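Local structure of protease LasA (3IT5) at residues S16-G21 with Y39-W44; S34-Y39 with G118-F123. The protein cleaves pentaglycine cross-links of staphylococcal peptidoglycan and degrades elastin, acting as a secreted zinc metalloendopeptidase of the M23A family. All coordinates share one frame; numbering follows the deposited sequence.

In the fold
Strand 34-38 has strand 16-19 of contact 1 on one side and strand 121-127 of contact 2 on the other, all in one antiparallel sheet. Contact 2 is wholly buried, its centre about 7 Å from that of the chain, and contact 1, with its centre at about 12 Å, is only partly so. The difference shows in the chemistry. The 34-39 and 118-123 segments are joined by four direct backbone bonds and a shared zinc ion, whereas 16-21 and 39-44 meet through one indole-to-carbonyl bond, ring contacts and two bridging waters. The contacts share Tyr39, and Asn20 of contact 1 accepts a bond from the backbone N of Asp36, a zinc ligand of contact 2.

Contact 1: S16-G21 with Y39-W44; sequences SWQPNG and YDWPRW
Gln18 O accepts the hydrogen bond that ties the two segments directly, from Trp41 NE1 at 2.8 Å. The N-H...O angle is 161°, a nearly straight bond, and the oxygen lies at the indole edge, close to the ring plane, but the donor stands 38° above the carbonyl plane and so is not on a lone pair. With CG beside its own backbone N and anti to the carbonyl carbon, Trp41 turns its indole back to strand 16-19. The same ring borders the Gln18 side chain, whose CB is 3.8 Å from Trp41 CD1. Farther along, Asn20 CB approaches Trp41 CZ2 obliquely at 4.0 Å, the two side chains crossing at about a right angle. The polar end of Asn20 turns to strand 34-38, where OD1 accepts a hydrogen bond from Asp36 N.

At the other end, the backbone N and CB of Tyr39 lie over one face of the Trp17 indole. The CB makes a CH-pi contact, 4.2 Å from the centroid of the five-membered ring and 28° off the normal, and the N is offset toward the rim. The phenol ring of Tyr39 extends past the indole, and Ser16 O meets its CD1 edge in plane. Two waters complete the join: one donates to both Ser16 O and Tyr39 O, at 2.9 Å from the former, and another accepts from Gln18 NE2 and donates to Asp40 O at 2.8 Å.

Trp17 also stacks on Trp11 and meets Tyr102 edge-to-face, while Trp41 lies nearly parallel to His120, inferred to be a catalytic proton donor/acceptor. The loop holding Tyr39 and Trp41 leaves strand 34-38 and folds back beside strand 16-19, which pairs with strands 34-38 and 175-176.

Contact 2: S34-Y39 with G118-F123; sequences SFDASY and GPHLHF. With ZN (zinc ion), chain E.
The zinc site of this M23 peptidase is built across an antiparallel strand pair, Asp36 from strand 34-38 and His122 from strand 121-127. They form a non-hydrogen-bonded pair with CA atoms 4.6 Å apart, which places both side chains on the same face of the sheet. Asp36 OD1 binds zinc at 2.0 Å and His122 ND1 at 2.2 Å; His23 and a water at 2.1 Å are the other ligands. With CG anti to the backbone N (chi1 168°) the His122 imidazole points ND1 at the metal; NE2 is hydrogen-bonded to Asn25 OD1, which probably helps to orient the ring.

His120 crosses the Asp36 carboxylate at a slant, its CD2 3.4 Å from Asp36 CG and the two planes 52° apart. Its ND1 donates to Gly118 O at 2.7 Å, holding the ring so that NE2 is hydrogen-bonded to the zinc-bound water.

On the opposite face Phe35 and Phe123 form an offset edge-to-face pair, the edge of Phe123 toward the face of Phe35, with centroids 5.3 Å apart and planes at 76°. Backbone bonds in both directions join Phe35 with Phe123 and Ala37 with Leu121, the straightest being Leu121 N to Ala37 O. Asp36 CA adds a CA-H...O contact to Leu121 O.

His120 and the nearby His81 are the inferred proton donor/acceptors. Together with the His-Asp-His zinc ligands they probably make up the active site, with His120 and His122 in the H-x-H pattern characteristic of M23 metallopeptidases.

Contact 1: S16-G21 with Y39-W44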
loop_
_atom_site.group_PDB
_atom_site.type_symbol
_atom_site.label_atom_id
_atom_site.label_comp_id
_atom_site.label_asym_id
_atom_site.label_seq_id
_atom_site.Cartn_x
_atom_site.Cartn_y
_atom_site.Cartn_z
ATOM N N SER A 16 3.422 1.870 -12.755
ATOM C CA SER A 16 2.060 1.379 -12.557
ATOM C C SER A 16 2.040 -0.052 -12.024
ATOM O O SER A 16 2.643 -0.952 -12.617
ATOM C CB SER A 16 1.279 1.443 -13.877
ATOM O OG SER A 16 1.295 2.748 -14.430
ATOM N N TRP A 17 1.350 -0.251 -10.904
ATOM C CA TRP A 17 1.135 -1.588 -10.348
ATOM C C TRP A 17 -0.350 -1.915 -10.335
ATOM O O TRP A 17 -1.190 -1.017 -10.467
ATOM C CB TRP A 17 1.674 -1.667 -8.916
ATOM C CG TRP A 17 3.167 -1.709 -8.787
ATOM C CD1 TRP A 17 4.095 -1.486 -9.766
ATOM C CD2 TRP A 17 3.904 -1.949 -7.585
ATOM N NE1 TRP A 17 5.363 -1.590 -9.250
ATOM C CE2 TRP A 17 5.275 -1.871 -7.913
ATOM C CE3 TRP A 17 3.538 -2.232 -6.263
ATOM C CZ2 TRP A 17 6.282 -2.068 -6.967
ATOM C CZ3 TRP A 17 4.540 -2.412 -5.320
ATOM C CH2 TRP A 17 5.896 -2.331 -5.677
ATOM N N GLN A 18 -0.661 -3.198 -10.155
ATOM C CA GLN A 18 -2.046 -3.668 -10.066
ATOM C C GLN A 18 -2.483 -3.873 -8.615
ATOM O O GLN A 18 -1.957 -4.758 -7.930
ATOM C CB GLN A 18 -2.213 -4.998 -10.800
ATOM C CG GLN A 18 -1.936 -4.980 -12.288
ATOM C CD GLN A 18 -2.041 -6.369 -12.881
ATOM O OE1 GLN A 18 -2.821 -7.200 -12.406
ATOM N NE2 GLN A 18 -1.250 -6.635 -13.913
ATOM N N PRO A 19 -3.466 -3.080 -8.146
ATOM C CA PRO A 19 -3.981 -3.296 -6.791
ATOM C C PRO A 19 -5.100 -4.335 -6.750
ATOM O O PRO A 19 -5.734 -4.603 -7.773
ATOM C CB PRO A 19 -4.526 -1.919 -6.406
ATOM C CG PRO A 19 -4.971 -1.317 -7.729
ATOM C CD PRO A 19 -4.134 -1.949 -8.823
ATOM N N ASN A 20 -5.330 -4.920 -5.576
ATOM C CA ASN A 20 -6.484 -5.793 -5.363
ATOM C C ASN A 20 -7.474 -5.129 -4.403
ATOM O O ASN A 20 -7.245 -4.001 -3.965
ATOM C CB ASN A 20 -6.048 -7.189 -4.881
ATOM C CG ASN A 20 -5.750 -7.245 -3.381
ATOM O OD1 ASN A 20 -5.596 -6.216 -2.715
ATOM N ND2 ASN A 20 -5.669 -8.462 -2.846
ATOM N N GLY A 21 -8.560 -5.824 -4.076
ATOM C CA GLY A 21 -9.611 -5.272 -3.226
ATOM C C GLY A 21 -9.195 -4.981 -1.795
ATOM O O GLY A 21 -8.316 -5.651 -1.234
ATOM N N TYR A 39 3.225 -5.398 -9.446
ATOM C CA TYR A 39 3.380 -5.052 -10.858
ATOM C C TYR A 39 2.640 -6.046 -11.752
ATOM O O TYR A 39 1.811 -5.640 -12.568
ATOM C CB TYR A 39 4.861 -4.952 -11.270
ATOM C CG TYR A 39 5.062 -5.035 -12.774
ATOM C CD1 TYR A 39 4.644 -4.002 -13.607
ATOM C CD2 TYR A 39 5.645 -6.158 -13.360
ATOM C CE1 TYR A 39 4.805 -4.079 -14.991
ATOM C CE2 TYR A 39 5.812 -6.249 -14.744
ATOM C CZ TYR A 39 5.393 -5.201 -15.552
ATOM O OH TYR A 39 5.551 -5.275 -16.919
ATOM N N ASP A 40 2.927 -7.339 -11.577
ATOM C CA ASP A 40 2.398 -8.384 -12.466
ATOM C C ASP A 40 1.667 -9.554 -11.787
ATOM O O ASP A 40 1.112 -10.403 -12.482
ATOM C CB ASP A 40 3.509 -8.922 -13.388
ATOM C CG ASP A 40 4.794 -9.269 -12.638
ATOM O OD1 ASP A 40 4.829 -9.148 -11.392
ATOM O OD2 ASP A 40 5.782 -9.650 -13.305
ATOM N N TRP A 41 1.663 -9.588 -10.450
ATOM C CA TRP A 41 1.070 -10.690 -9.653
ATOM C C TRP A 41 1.550 -12.096 -10.071
ATOM O O TRP A 41 0.740 -12.948 -10.458
ATOM C CB TRP A 41 -0.468 -10.608 -9.643
ATOM C CG TRP A 41 -1.007 -9.520 -8.755
ATOM C CD1 TRP A 41 -1.296 -8.235 -9.115
ATOM C CD2 TRP A 41 -1.320 -9.625 -7.357
ATOM N NE1 TRP A 41 -1.764 -7.532 -8.030
ATOM C CE2 TRP A 41 -1.792 -8.361 -6.939
ATOM C CE3 TRP A 41 -1.251 -10.666 -6.419
ATOM C CZ2 TRP A 41 -2.189 -8.106 -5.624
ATOM C CZ3 TRP A 41 -1.649 -10.410 -5.105
ATOM C CH2 TRP A 41 -2.108 -9.139 -4.722
ATOM N N PRO A 42 2.868 -12.351 -9.966
ATOM C CA PRO A 42 3.449 -13.544 -10.565
ATOM C C PRO A 42 3.569 -14.712 -9.580
ATOM O O PRO A 42 3.035 -14.648 -8.468
ATOM C CB PRO A 42 4.839 -13.056 -10.954
ATOM C CG PRO A 42 5.199 -12.092 -9.838
ATOM C CD PRO A 42 3.897 -11.566 -9.257
ATOM N N ARG A 43 4.269 -15.764 -9.999
ATOM C CA ARG A 43 4.598 -16.887 -9.127
ATOM C C ARG A 43 5.777 -16.512 -8.229
ATOM O O ARG A 43 6.494 -15.549 -8.514
ATOM C CB ARG A 43 4.967 -18.115 -9.966
ATOM C CG ARG A 43 4.522 -19.421 -9.359
ATOM C CD ARG A 43 5.564 -20.515 -9.500
ATOM N NE ARG A 43 5.465 -21.469 -8.395
ATOM C CZ ARG A 43 5.219 -22.773 -8.519
ATOM N NH1 ARG A 43 5.055 -23.334 -9.714
ATOM N NH2 ARG A 43 5.149 -23.524 -7.431
ATOM N N TRP A 44 5.982 -17.270 -7.153
ATOM C CA TRP A 44 7.187 -17.121 -6.333
ATOM C C TRP A 44 8.435 -17.368 -7.184
ATOM O O TRP A 44 8.373 -18.052 -8.211
ATOM C CB TRP A 44 7.169 -18.081 -5.133
ATOM C CG TRP A 44 6.057 -17.821 -4.146
ATOM C CD1 TRP A 44 4.985 -18.634 -3.886
ATOM C CD2 TRP A 44 5.908 -16.678 -3.289
ATOM N NE1 TRP A 44 4.182 -18.068 -2.922
ATOM C CE2 TRP A 44 4.726 -16.870 -2.536
ATOM C CE3 TRP A 44 6.664 -15.515 -3.077
ATOM C CZ2 TRP A 44 4.274 -15.935 -1.595
ATOM C CZ3 TRP A 44 6.212 -14.582 -2.145
ATOM C CH2 TRP A 44 5.028 -14.802 -1.413
HETATM O O HOH W 1 1.633 -3.274 -14.037
HETATM O O HOH W 2 -1.255 -9.843 -13.946
#

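Contact 2: S34-Y39 with G118-F123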
loop_
_atom_site.group_PDB
_atom_site.type_symbol
_atom_site.label_atom_id
_atom_site.label_comp_id
_atom_site.label_asym_id
_atom_site.label_seq_id
_atom_site.Cartn_x
_atom_site.Cartn_y
_atom_site.Cartn_z
ATOM N N SER A 34 -6.493 -2.067 4.344
ATOM C CA SER A 34 -5.378 -2.469 3.487
ATOM C C SER A 34 -5.788 -2.779 2.050
ATOM O O SER A 34 -6.933 -3.150 1.781
ATOM C CB SER A 34 -4.672 -3.699 4.079
ATOM O OG SER A 34 -4.435 -3.562 5.475
ATOM N N PHE A 35 -4.839 -2.617 1.136
ATOM C CA PHE A 35 -4.950 -3.183 -0.201
ATOM C C PHE A 35 -3.592 -3.688 -0.668
ATOM O O PHE A 35 -2.548 -3.173 -0.253
ATOM C CB PHE A 35 -5.595 -2.208 -1.204
ATOM C CG PHE A 35 -4.707 -1.072 -1.639
ATOM C CD1 PHE A 35 -3.864 -1.209 -2.743
ATOM C CD2 PHE A 35 -4.748 0.151 -0.977
ATOM C CE1 PHE A 35 -3.055 -0.152 -3.164
ATOM C CE2 PHE A 35 -3.952 1.216 -1.392
ATOM C CZ PHE A 35 -3.101 1.068 -2.486
ATOM N N ASP A 36 -3.615 -4.716 -1.505
ATOM C CA ASP A 36 -2.389 -5.288 -2.034
ATOM C C ASP A 36 -2.113 -4.722 -3.415
ATOM O O ASP A 36 -3.025 -4.244 -4.087
ATOM C CB ASP A 36 -2.473 -6.815 -2.089
ATOM C CG ASP A 36 -2.824 -7.431 -0.750
ATOM O OD1 ASP A 36 -2.358 -6.922 0.295
ATOM O OD2 ASP A 36 -3.566 -8.433 -0.736
ATOM N N ALA A 37 -0.847 -4.763 -3.817
ATOM C CA ALA A 37 -0.436 -4.292 -5.127
ATOM C C ALA A 37 0.813 -5.026 -5.578
ATOM O O ALA A 37 1.723 -5.285 -4.788
ATOM C CB ALA A 37 -0.202 -2.784 -5.116
ATOM N N SER A 38 0.832 -5.374 -6.859
ATOM C CA SER A 38 1.973 -6.029 -7.467
ATOM C C SER A 38 2.019 -5.607 -8.925
ATOM O O SER A 38 0.969 -5.465 -9.566
ATOM C CB SER A 38 1.828 -7.547 -7.360
ATOM O OG SER A 38 2.956 -8.211 -7.894
ATOM N N TYR A 39 3.225 -5.398 -9.446
ATOM C CA TYR A 39 3.380 -5.052 -10.858
ATOM C C TYR A 39 2.640 -6.046 -11.752
ATOM O O TYR A 39 1.811 -5.640 -12.568
ATOM C CB TYR A 39 4.861 -4.952 -11.270
ATOM C CG TYR A 39 5.062 -5.035 -12.774
ATOM C CD1 TYR A 39 4.644 -4.002 -13.607
ATOM C CD2 TYR A 39 5.645 -6.158 -13.360
ATOM C CE1 TYR A 39 4.805 -4.079 -14.991
ATOM C CE2 TYR A 39 5.812 -6.249 -14.744
ATOM C CZ TYR A 39 5.393 -5.201 -15.552
ATOM O OH TYR A 39 5.551 -5.275 -16.919
ATOM N N GLY A 118 1.141 -15.243 -3.518
ATOM C CA GLY A 118 2.322 -14.997 -4.353
ATOM C C GLY A 118 2.884 -13.623 -4.030
ATOM O O GLY A 118 2.348 -12.937 -3.159
ATOM N N PRO A 119 3.961 -13.207 -4.725
ATOM C CA PRO A 119 4.589 -11.902 -4.463
ATOM C C PRO A 119 3.623 -10.719 -4.606
ATOM O O PRO A 119 2.960 -10.576 -5.639
ATOM C CB PRO A 119 5.687 -11.816 -5.530
ATOM C CG PRO A 119 5.999 -13.235 -5.869
ATOM C CD PRO A 119 4.695 -13.973 -5.753
ATOM N N HIS A 120 3.560 -9.894 -3.561
ATOM C CA HIS A 120 2.780 -8.652 -3.541
ATOM C C HIS A 120 3.141 -7.804 -2.314
ATOM O O HIS A 120 3.782 -8.289 -1.378
ATOM C CB HIS A 120 1.269 -8.942 -3.552
ATOM C CG HIS A 120 0.757 -9.578 -2.294
ATOM N ND1 HIS A 120 0.836 -10.934 -2.057
ATOM C CD2 HIS A 120 0.153 -9.044 -1.205
ATOM C CE1 HIS A 120 0.310 -11.207 -0.876
ATOM N NE2 HIS A 120 -0.116 -10.078 -0.340
ATOM N N LEU A 121 2.738 -6.537 -2.338
ATOM C CA LEU A 121 2.811 -5.688 -1.153
ATOM C C LEU A 121 1.442 -5.586 -0.472
ATOM O O LEU A 121 0.449 -5.246 -1.116
ATOM C CB LEU A 121 3.324 -4.288 -1.516
ATOM C CG LEU A 121 3.115 -3.179 -0.472
ATOM C CD1 LEU A 121 4.080 -3.314 0.706
ATOM C CD2 LEU A 121 3.227 -1.801 -1.110
ATOM N N HIS A 122 1.407 -5.892 0.823
ATOM C CA HIS A 122 0.246 -5.636 1.674
ATOM C C HIS A 122 0.469 -4.281 2.357
ATOM O O HIS A 122 1.436 -4.100 3.093
ATOM C CB HIS A 122 0.077 -6.787 2.681
ATOM C CG HIS A 122 -0.890 -6.511 3.792
ATOM N ND1 HIS A 122 -2.235 -6.798 3.699
ATOM C CD2 HIS A 122 -0.697 -6.014 5.037
ATOM C CE1 HIS A 122 -2.831 -6.475 4.833
ATOM N NE2 HIS A 122 -1.923 -5.986 5.658
ATOM N N PHE A 123 -0.434 -3.338 2.094
ATOM C CA PHE A 123 -0.228 -1.924 2.430
ATOM C C PHE A 123 -1.413 -1.367 3.224
ATOM O O PHE A 123 -2.540 -1.361 2.734
ATOM C CB PHE A 123 0.014 -1.148 1.124
ATOM C CG PHE A 123 -0.106 0.344 1.245
ATOM C CD1 PHE A 123 0.913 1.097 1.820
ATOM C CD2 PHE A 123 -1.219 1.006 0.730
ATOM C CE1 PHE A 123 0.814 2.483 1.908
ATOM C CE2 PHE A 123 -1.329 2.397 0.815
ATOM C CZ PHE A 123 -0.313 3.134 1.406
HETATM ZN ZN ZN E . -3.075 -7.885 1.961
HETATM O O HOH W 3 -1.860 -9.590 1.835
#